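Local coordinates for clavulanic acid biosynthesis oligopeptide binding protein 2 (Streptomyces clavuligerus, PDB 2WOL) that probably binds oligopeptides as a solute-binding protein of the clavulanic acid biosynthetic pathway, at residues 108-113 with 208-213; 214-219 with 227-232. All blocks are in the same frame, centred on the assembly; numbering follows the deposited sequence. Where two conformers were deposited one is given.

Contact 1. Residues 108-113 with 208-213; sequences RYDDGT and DPRSSG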
ATOM      1  N   ARG A 108      26.378   4.360  11.691  1.00 15.92           N
ATOM      2  CA  ARG A 108      26.632   5.748  11.312  1.00 15.66           C
ATOM      3  C   ARG A 108      25.806   6.214  10.114  1.00 14.59           C
ATOM      4  O   ARG A 108      25.469   5.419   9.235  1.00 14.50           O
ATOM      5  CB  ARG A 108      28.124   5.942  11.003  1.00 15.58           C
ATOM      6  CG  ARG A 108      29.042   5.887  12.222  1.00 16.50           C
ATOM      7  CD  ARG A 108      30.507   5.911  11.810  1.00 17.53           C
ATOM      8  NE  ARG A 108      31.399   5.925  12.969  1.00 22.46           N
ATOM      9  CZ  ARG A 108      32.722   6.071  12.908  1.00 24.58           C
ATOM     10  NH1 ARG A 108      33.334   6.220  11.737  1.00 26.19           N
ATOM     11  NH2 ARG A 108      33.439   6.070  14.025  1.00 25.57           N
ATOM     12  N   TYR A 109      25.486   7.508  10.098  1.00 13.56           N
ATOM     13  CA  TYR A 109      24.877   8.156   8.939  1.00 12.80           C
ATOM     14  C   TYR A 109      25.926   8.468   7.881  1.00 12.92           C
ATOM     15  O   TYR A 109      27.126   8.340   8.129  1.00 12.70           O
ATOM     16  CB  TYR A 109      24.185   9.463   9.336  1.00 12.25           C
ATOM     17  CG  TYR A 109      23.047   9.296  10.307  1.00 11.45           C
ATOM     18  CD1 TYR A 109      23.220   9.569  11.661  1.00 11.29           C
ATOM     19  CD2 TYR A 109      21.794   8.861   9.872  1.00 11.07           C
ATOM     20  CE1 TYR A 109      22.177   9.415  12.555  1.00 11.32           C
ATOM     21  CE2 TYR A 109      20.745   8.704  10.759  1.00 11.02           C
ATOM     22  CZ  TYR A 109      20.946   8.982  12.098  1.00 11.13           C
ATOM     23  OH  TYR A 109      19.917   8.830  12.985  1.00 11.16           O
ATOM     24  N   ASP A 110      25.460   8.910   6.717  1.00 13.17           N
ATOM     25  CA  ASP A 110      26.325   9.274   5.590  1.00 13.51           C
ATOM     26  C   ASP A 110      27.346  10.381   5.888  1.00 13.83           C
ATOM     27  O   ASP A 110      28.322  10.534   5.152  1.00 13.79           O
ATOM     28  CB  ASP A 110      25.472   9.675   4.385  1.00 13.74           C
ATOM     29  CG  ASP A 110      24.662  10.925   4.643  1.00 13.60           C
ATOM     30  OD1 ASP A 110      23.848  10.921   5.592  1.00 13.11           O
ATOM     31  OD2 ASP A 110      24.837  11.908   3.894  1.00 16.13           O
ATOM     32  N   ASP A 111      27.105  11.154   6.947  1.00 13.83           N
ATOM     33  CA  ASP A 111      28.025  12.219   7.355  1.00 14.12           C
ATOM     34  C   ASP A 111      29.018  11.753   8.422  1.00 14.32           C
ATOM     35  O   ASP A 111      29.811  12.550   8.933  1.00 14.65           O
ATOM     36  CB  ASP A 111      27.248  13.459   7.828  1.00 13.87           C
ATOM     37  CG  ASP A 111      26.458  13.219   9.110  1.00 14.01           C
ATOM     38  OD1 ASP A 111      26.366  12.065   9.582  1.00 13.02           O
ATOM     39  OD2 ASP A 111      25.921  14.206   9.653  1.00 14.44           O
ATOM     40  N   GLY A 112      28.963  10.466   8.758  1.00 14.35           N
ATOM     41  CA  GLY A 112      29.898   9.860   9.705  1.00 14.55           C
ATOM     42  C   GLY A 112      29.463   9.923  11.160  1.00 14.69           C
ATOM     43  O   GLY A 112      30.120   9.345  12.028  1.00 15.05           O
ATOM     44  N   THR A 113      28.354  10.609  11.426  1.00 14.53           N
ATOM     45  CA  THR A 113      27.853  10.783  12.795  1.00 14.15           C
ATOM     46  C   THR A 113      27.064   9.548  13.264  1.00 13.97           C
ATOM     47  O   THR A 113      26.538   8.802  12.435  1.00 13.68           O
ATOM     48  CB  THR A 113      26.994  12.063  12.929  1.00 14.30           C
ATOM     49  OG1 THR A 113      25.818  11.945  12.119  1.00 14.18           O
ATOM     50  CG2 THR A 113      27.782  13.298  12.503  1.00 14.74           C
ATOM     51  N   ASP A 208      18.079  17.901   1.853  1.00 15.05           N
ATOM     52  CA  ASP A 208      19.364  17.384   2.312  1.00 15.21           C
ATOM     53  C   ASP A 208      19.145  16.393   3.461  1.00 14.61           C
ATOM     54  O   ASP A 208      19.541  16.663   4.598  1.00 14.87           O
ATOM     55  CB  ASP A 208      20.276  18.543   2.749  1.00 15.74           C
ATOM     56  CG  ASP A 208      21.684  18.090   3.124  1.00 17.52           C
ATOM     57  OD1 ASP A 208      22.106  16.984   2.715  1.00 19.41           O
ATOM     58  OD2 ASP A 208      22.370  18.852   3.838  1.00 21.18           O
ATOM     59  N   PRO A 209      18.502  15.242   3.173  1.00 13.81           N
ATOM     60  CA  PRO A 209      18.239  14.306   4.264  1.00 13.41           C
ATOM     61  C   PRO A 209      19.461  13.454   4.578  1.00 13.12           C
ATOM     62  O   PRO A 209      20.267  13.168   3.681  1.00 13.70           O
ATOM     63  CB  PRO A 209      17.115  13.430   3.706  1.00 13.54           C
ATOM     64  CG  PRO A 209      17.360  13.413   2.234  1.00 13.48           C
ATOM     65  CD  PRO A 209      17.995  14.739   1.879  1.00 13.67           C
ATOM     66  N   ARG A 210      19.601  13.058   5.838  1.00 12.36           N
ATOM     67  CA  ARG A 210      20.625  12.091   6.202  1.00 12.18           C
ATOM     68  C   ARG A 210      20.214  10.712   5.702  1.00 11.73           C
ATOM     69  O   ARG A 210      19.022  10.428   5.531  1.00 11.72           O
ATOM     70  CB  ARG A 210      20.875  12.073   7.715  1.00 12.36           C
ATOM     71  CG  ARG A 210      21.472  13.373   8.274  1.00 13.65           C
ATOM     72  CD  ARG A 210      22.996  13.489   8.095  1.00 15.94           C
ATOM     73  NE  ARG A 210      23.416  13.530   6.691  1.00 17.06           N
ATOM     74  CZ  ARG A 210      23.325  14.593   5.892  1.00 18.34           C
ATOM     75  NH1 ARG A 210      22.828  15.742   6.339  1.00 19.61           N
ATOM     76  NH2 ARG A 210      23.734  14.507   4.633  1.00 19.74           N
ATOM     77  N   SER A 211      21.212   9.873   5.448  1.00 10.92           N
ATOM     78  CA  SER A 211      20.990   8.499   5.033  1.00 10.52           C
ATOM     79  C   SER A 211      21.620   7.545   6.025  1.00 10.15           C
ATOM     80  O   SER A 211      22.774   7.726   6.414  1.00 10.30           O
ATOM     81  CB  SER A 211      21.565   8.252   3.637  0.50 10.58           C
ATOM     82  OG  SER A 211      20.695   8.741   2.633  0.50 10.84           O
ATOM     83  N   SER A 212      20.866   6.528   6.427  1.00  9.44           N
ATOM     84  CA  SER A 212      21.414   5.433   7.219  1.00  8.97           C
ATOM     85  C   SER A 212      21.543   4.166   6.375  1.00  8.97           C
ATOM     86  O   SER A 212      22.076   3.156   6.837  1.00  9.52           O
ATOM     87  CB  SER A 212      20.567   5.171   8.464  1.00  9.17           C
ATOM     88  OG  SER A 212      19.240   4.799   8.131  1.00  8.42           O
ATOM     89  N   GLY A 213      21.049   4.232   5.141  1.00  8.86           N
ATOM     90  CA  GLY A 213      21.099   3.095   4.226  1.00  8.59           C
ATOM     91  C   GLY A 213      22.369   3.063   3.397  1.00  8.83           C
ATOM     92  O   GLY A 213      23.240   3.921   3.553  1.00  8.89           O
TER
HETATM   93  O   HOH W   1      24.464   3.151   7.881  1.00 18.75           O
HETATM   94  O   HOH W   2      22.353  11.814   2.769  1.00 28.00           O
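OD1 of D110 is gripped by two donors that reach it from opposite faces of the carboxylate plane. The backbone N of S211 comes down from above that plane, 2.8 Å from D110 OD1 and almost straight at 174°; R210 NE arrives on the syn side at 2.9 Å from the same oxygen. R210 also sends NH2 to the syn lone pair of D110 OD2, again 2.9 Å, making a side-on, two-nitrogen salt bridge with carboxylate and guanidinium only 23° from coplanar. Bends at chi2 and chi3 turn the arginine's end towards D110. D111 adds charge without a bond: its OD2 lies 3.9 Å from R210 NE, well out of the guanidinium plane. D208 OD1, from R210's own segment, adds an ion pair to R210 NH2 at 3.5 Å, longer than the D110 bonds. Between the main chains, D110 N donates to S211 O (3.0 Å), and a water joins R108 O to S212 O. The carboxylate thus pins the type I turn Y109–G112 to the 208–213 loop. That turn leads into helix 117-127, where D119 takes the Y109 hydroxyl, while the 208–213 loop runs past the end of helix 54-63 into strand 215-221.

Contact 2. Residues 214-219 with 227-232; sequences PYRVAR and HLERNP
The R216 guanidinium has P232 CD over the centre of one face, 3.7 Å above the plane, and E229 at its edge. These residues belong to an antiparallel beta hairpin, strands 215-221 and 225-230, and R216 and E229 form a hydrogen-bonded pair whose side chains share one face of the sheet. R216 NE donates to E229 OE2 at 2.7 Å, meeting the anti side of the carboxylate with the two planes 36° apart; the bond from NH2 to the same oxygen is weak. Both side chains start with CG between the backbone N and carbonyl carbon (chi1 65° for R216, 59° for E229); this sets the CG atoms 3.7 Å apart, and the extended chains then carry the charged ends on to each other. A218 CB packs against E229 CG. V217 and L228 occupy the other face, with L228 reaching L59 and L63 of helix 54-63. At the non-hydrogen-bonded Y215–R230 pair, tyrosine ring and arginine chain lie side by side, pointing the same way, and are tied down separately: the tyrosine hydroxyl to P246 O, the arginine to A244 O and D247. N231 N continues the pairing to P214 O. Near the turn, a classic beta bulge shifts the register by one: H227 O accepts from both A218 N (2.8 Å) and R219 N (3.3 Å), which approach from the same face of its carbonyl plane.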
ATOM      1  N   PRO A 214      22.489   2.062   2.510  1.00  8.63           N
ATOM      2  CA  PRO A 214      23.677   1.905   1.661  1.00  8.87           C
ATOM      3  C   PRO A 214      23.890   3.009   0.630  1.00  9.13           C
ATOM      4  O   PRO A 214      24.996   3.130   0.093  1.00  8.88           O
ATOM      5  CB  PRO A 214      23.443   0.561   0.965  1.00  8.87           C
ATOM      6  CG  PRO A 214      21.959   0.320   1.046  1.00  8.41           C
ATOM      7  CD  PRO A 214      21.508   0.979   2.312  1.00  9.08           C
ATOM      8  N   TYR A 215      22.849   3.791   0.347  1.00  9.31           N
ATOM      9  CA  TYR A 215      22.943   4.884  -0.617  1.00  9.41           C
ATOM     10  C   TYR A 215      22.470   6.194  -0.023  1.00  9.98           C
ATOM     11  O   TYR A 215      21.703   6.216   0.942  1.00 10.08           O
ATOM     12  CB  TYR A 215      22.161   4.556  -1.902  1.00  9.30           C
ATOM     13  CG  TYR A 215      22.666   3.281  -2.518  1.00  8.68           C
ATOM     14  CD1 TYR A 215      22.199   2.047  -2.068  1.00  8.21           C
ATOM     15  CD2 TYR A 215      23.650   3.299  -3.505  1.00  8.39           C
ATOM     16  CE1 TYR A 215      22.686   0.866  -2.589  1.00  8.25           C
ATOM     17  CE2 TYR A 215      24.141   2.115  -4.043  1.00  8.36           C
ATOM     18  CZ  TYR A 215      23.652   0.904  -3.577  1.00  8.30           C
ATOM     19  OH  TYR A 215      24.111  -0.291  -4.075  1.00  9.06           O
ATOM     20  N   ARG A 216      22.951   7.281  -0.606  1.00 10.68           N
ATOM     21  CA  ARG A 216      22.505   8.614  -0.248  1.00 11.22           C
ATOM     22  C   ARG A 216      22.169   9.385  -1.519  1.00 11.45           C
ATOM     23  O   ARG A 216      22.622   9.024  -2.613  1.00 11.22           O
ATOM     24  CB  ARG A 216      23.578   9.339   0.573  1.00 11.57           C
ATOM     25  CG  ARG A 216      24.874   9.631  -0.173  1.00 13.26           C
ATOM     26  CD  ARG A 216      25.844  10.371   0.727  1.00 16.57           C
ATOM     27  NE  ARG A 216      27.126  10.604   0.073  1.00 19.80           N
ATOM     28  CZ  ARG A 216      28.237  10.987   0.699  1.00 21.57           C
ATOM     29  NH1 ARG A 216      28.243  11.182   2.013  1.00 22.66           N
ATOM     30  NH2 ARG A 216      29.351  11.172   0.002  1.00 22.03           N
ATOM     31  N   VAL A 217      21.371  10.439  -1.372  1.00 11.77           N
ATOM     32  CA  VAL A 217      21.009  11.297  -2.492  1.00 12.48           C
ATOM     33  C   VAL A 217      22.230  12.099  -2.950  1.00 12.78           C
ATOM     34  O   VAL A 217      22.810  12.858  -2.168  1.00 13.10           O
ATOM     35  CB  VAL A 217      19.858  12.268  -2.123  1.00 12.53           C
ATOM     36  CG1 VAL A 217      19.481  13.131  -3.318  1.00 12.86           C
ATOM     37  CG2 VAL A 217      18.642  11.502  -1.604  1.00 12.81           C
ATOM     38  N   ALA A 218      22.620  11.915  -4.210  1.00 13.11           N
ATOM     39  CA  ALA A 218      23.716  12.680  -4.802  1.00 13.43           C
ATOM     40  C   ALA A 218      23.181  13.937  -5.478  1.00 13.73           C
ATOM     41  O   ALA A 218      23.788  15.012  -5.390  1.00 13.77           O
ATOM     42  CB  ALA A 218      24.489  11.828  -5.799  1.00 13.66           C
ATOM     43  N   ARG A 219      22.042  13.796  -6.152  1.00 13.46           N
ATOM     44  CA  ARG A 219      21.396  14.914  -6.820  1.00 13.81           C
ATOM     45  C   ARG A 219      19.933  14.605  -7.088  1.00 13.53           C
ATOM     46  O   ARG A 219      19.593  13.500  -7.498  1.00 12.99           O
ATOM     47  CB  ARG A 219      22.109  15.247  -8.133  1.00 14.08           C
ATOM     48  CG  ARG A 219      21.672  16.558  -8.758  1.00 16.30           C
ATOM     49  CD  ARG A 219      22.312  16.747 -10.115  1.00 18.83           C
ATOM     50  NE  ARG A 219      21.543  17.684 -10.928  1.00 21.08           N
ATOM     51  CZ  ARG A 219      21.595  17.750 -12.254  1.00 22.42           C
ATOM     52  NH1 ARG A 219      22.380  16.925 -12.939  1.00 23.33           N
ATOM     53  NH2 ARG A 219      20.849  18.638 -12.897  1.00 24.04           N
ATOM     54  N   HIS A 227      19.698  10.923  -8.596  1.00 10.54           N
ATOM     55  CA  HIS A 227      20.892  10.088  -8.595  1.00 10.80           C
ATOM     56  C   HIS A 227      21.282   9.748  -7.169  1.00 10.66           C
ATOM     57  O   HIS A 227      21.320  10.629  -6.298  1.00 10.64           O
ATOM     58  CB  HIS A 227      22.043  10.793  -9.319  1.00 11.21           C
ATOM     59  CG  HIS A 227      21.869  10.872 -10.805  1.00 12.53           C
ATOM     60  ND1 HIS A 227      22.874  11.285 -11.651  1.00 15.19           N
ATOM     61  CD2 HIS A 227      20.812  10.570 -11.599  1.00 13.22           C
ATOM     62  CE1 HIS A 227      22.441  11.254 -12.898  1.00 15.24           C
ATOM     63  NE2 HIS A 227      21.192  10.820 -12.895  1.00 15.43           N
ATOM     64  N   LEU A 228      21.553   8.466  -6.945  1.00 10.37           N
ATOM     65  CA  LEU A 228      21.989   7.959  -5.655  1.00 10.34           C
ATOM     66  C   LEU A 228      23.404   7.417  -5.762  1.00 10.50           C
ATOM     67  O   LEU A 228      23.743   6.718  -6.719  1.00 10.19           O
ATOM     68  CB  LEU A 228      21.059   6.847  -5.160  1.00 10.55           C
ATOM     69  CG  LEU A 228      19.543   7.076  -5.119  1.00 11.11           C
ATOM     70  CD1 LEU A 228      18.886   5.896  -4.416  1.00 11.12           C
ATOM     71  CD2 LEU A 228      19.161   8.388  -4.431  1.00 11.60           C
ATOM     72  N   GLU A 229      24.223   7.758  -4.773  1.00 10.60           N
ATOM     73  CA  GLU A 229      25.591   7.248  -4.675  1.00 11.18           C
ATOM     74  C   GLU A 229      25.730   6.438  -3.391  1.00 10.99           C
ATOM     75  O   GLU A 229      24.874   6.516  -2.514  1.00 10.91           O
ATOM     76  CB  GLU A 229      26.600   8.407  -4.692  1.00 11.11           C
ATOM     77  CG  GLU A 229      26.401   9.404  -3.551  1.00 12.25           C
ATOM     78  CD  GLU A 229      27.378  10.562  -3.572  1.00 12.63           C
ATOM     79  OE1 GLU A 229      28.022  10.796  -4.618  1.00 16.04           O
ATOM     80  OE2 GLU A 229      27.488  11.249  -2.534  1.00 15.20           O
ATOM     81  N   ARG A 230      26.804   5.662  -3.278  1.00 11.14           N
ATOM     82  CA  ARG A 230      27.044   4.883  -2.074  1.00 11.14           C
ATOM     83  C   ARG A 230      27.209   5.770  -0.842  1.00 11.20           C
ATOM     84  O   ARG A 230      27.817   6.844  -0.904  1.00 11.68           O
ATOM     85  CB  ARG A 230      28.282   4.004  -2.232  1.00 11.01           C
ATOM     86  CG  ARG A 230      28.114   2.848  -3.205  1.00 11.62           C
ATOM     87  CD  ARG A 230      29.218   1.821  -2.983  1.00 10.68           C
ATOM     88  NE  ARG A 230      29.184   0.725  -3.950  1.00 10.21           N
ATOM     89  CZ  ARG A 230      28.404  -0.347  -3.846  1.00 10.40           C
ATOM     90  NH1 ARG A 230      27.577  -0.481  -2.817  1.00 11.05           N
ATOM     91  NH2 ARG A 230      28.451  -1.294  -4.773  1.00 10.25           N
ATOM     92  N   ASN A 231      26.641   5.306   0.263  1.00 11.38           N
ATOM     93  CA  ASN A 231      26.869   5.897   1.571  1.00 11.66           C
ATOM     94  C   ASN A 231      28.175   5.312   2.118  1.00 12.15           C
ATOM     95  O   ASN A 231      28.228   4.127   2.447  1.00 12.04           O
ATOM     96  CB  ASN A 231      25.678   5.585   2.486  1.00 11.42           C
ATOM     97  CG  ASN A 231      25.894   6.018   3.934  1.00 11.68           C
ATOM     98  OD1 ASN A 231      26.976   6.458   4.323  1.00 11.56           O
ATOM     99  ND2 ASN A 231      24.854   5.877   4.743  1.00 11.53           N
ATOM    100  N   PRO A 232      29.229   6.144   2.222  1.00 12.87           N
ATOM    101  CA  PRO A 232      30.547   5.608   2.585  1.00 13.16           C
ATOM    102  C   PRO A 232      30.641   5.081   4.020  1.00 13.35           C
ATOM    103  O   PRO A 232      31.587   4.357   4.345  1.00 13.67           O
ATOM    104  CB  PRO A 232      31.482   6.804   2.387  1.00 13.19           C
ATOM    105  CG  PRO A 232      30.630   7.996   2.506  1.00 13.86           C
ATOM    106  CD  PRO A 232      29.256   7.605   2.030  1.00 12.81           C
TER
HETATM  107  O   HOH W   3      26.876   1.201  -0.482  1.00 14.10           O

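In the fold
Contact 1 closes before contact 2 opens, and the chain passes directly from G213 to P214, so the two are in series with centres about 10 Å apart. N231 joins them: its ND2 hydrogen-bonds to G213 O, and its OD1 packs against D110. R216 also leans towards D110, by a long, weak ion pair. Segment 214-219 lies on the outermost strand of a mixed five-stranded sheet, and 227-232 runs from the next strand. The two contacts thus join the turn before helix 117-127, through the 208-213 loop, to this edge strand and its hairpin partner in a family 5 solute-binding protein; their centres lie about 27 Å and 25 Å from the centre of the chain.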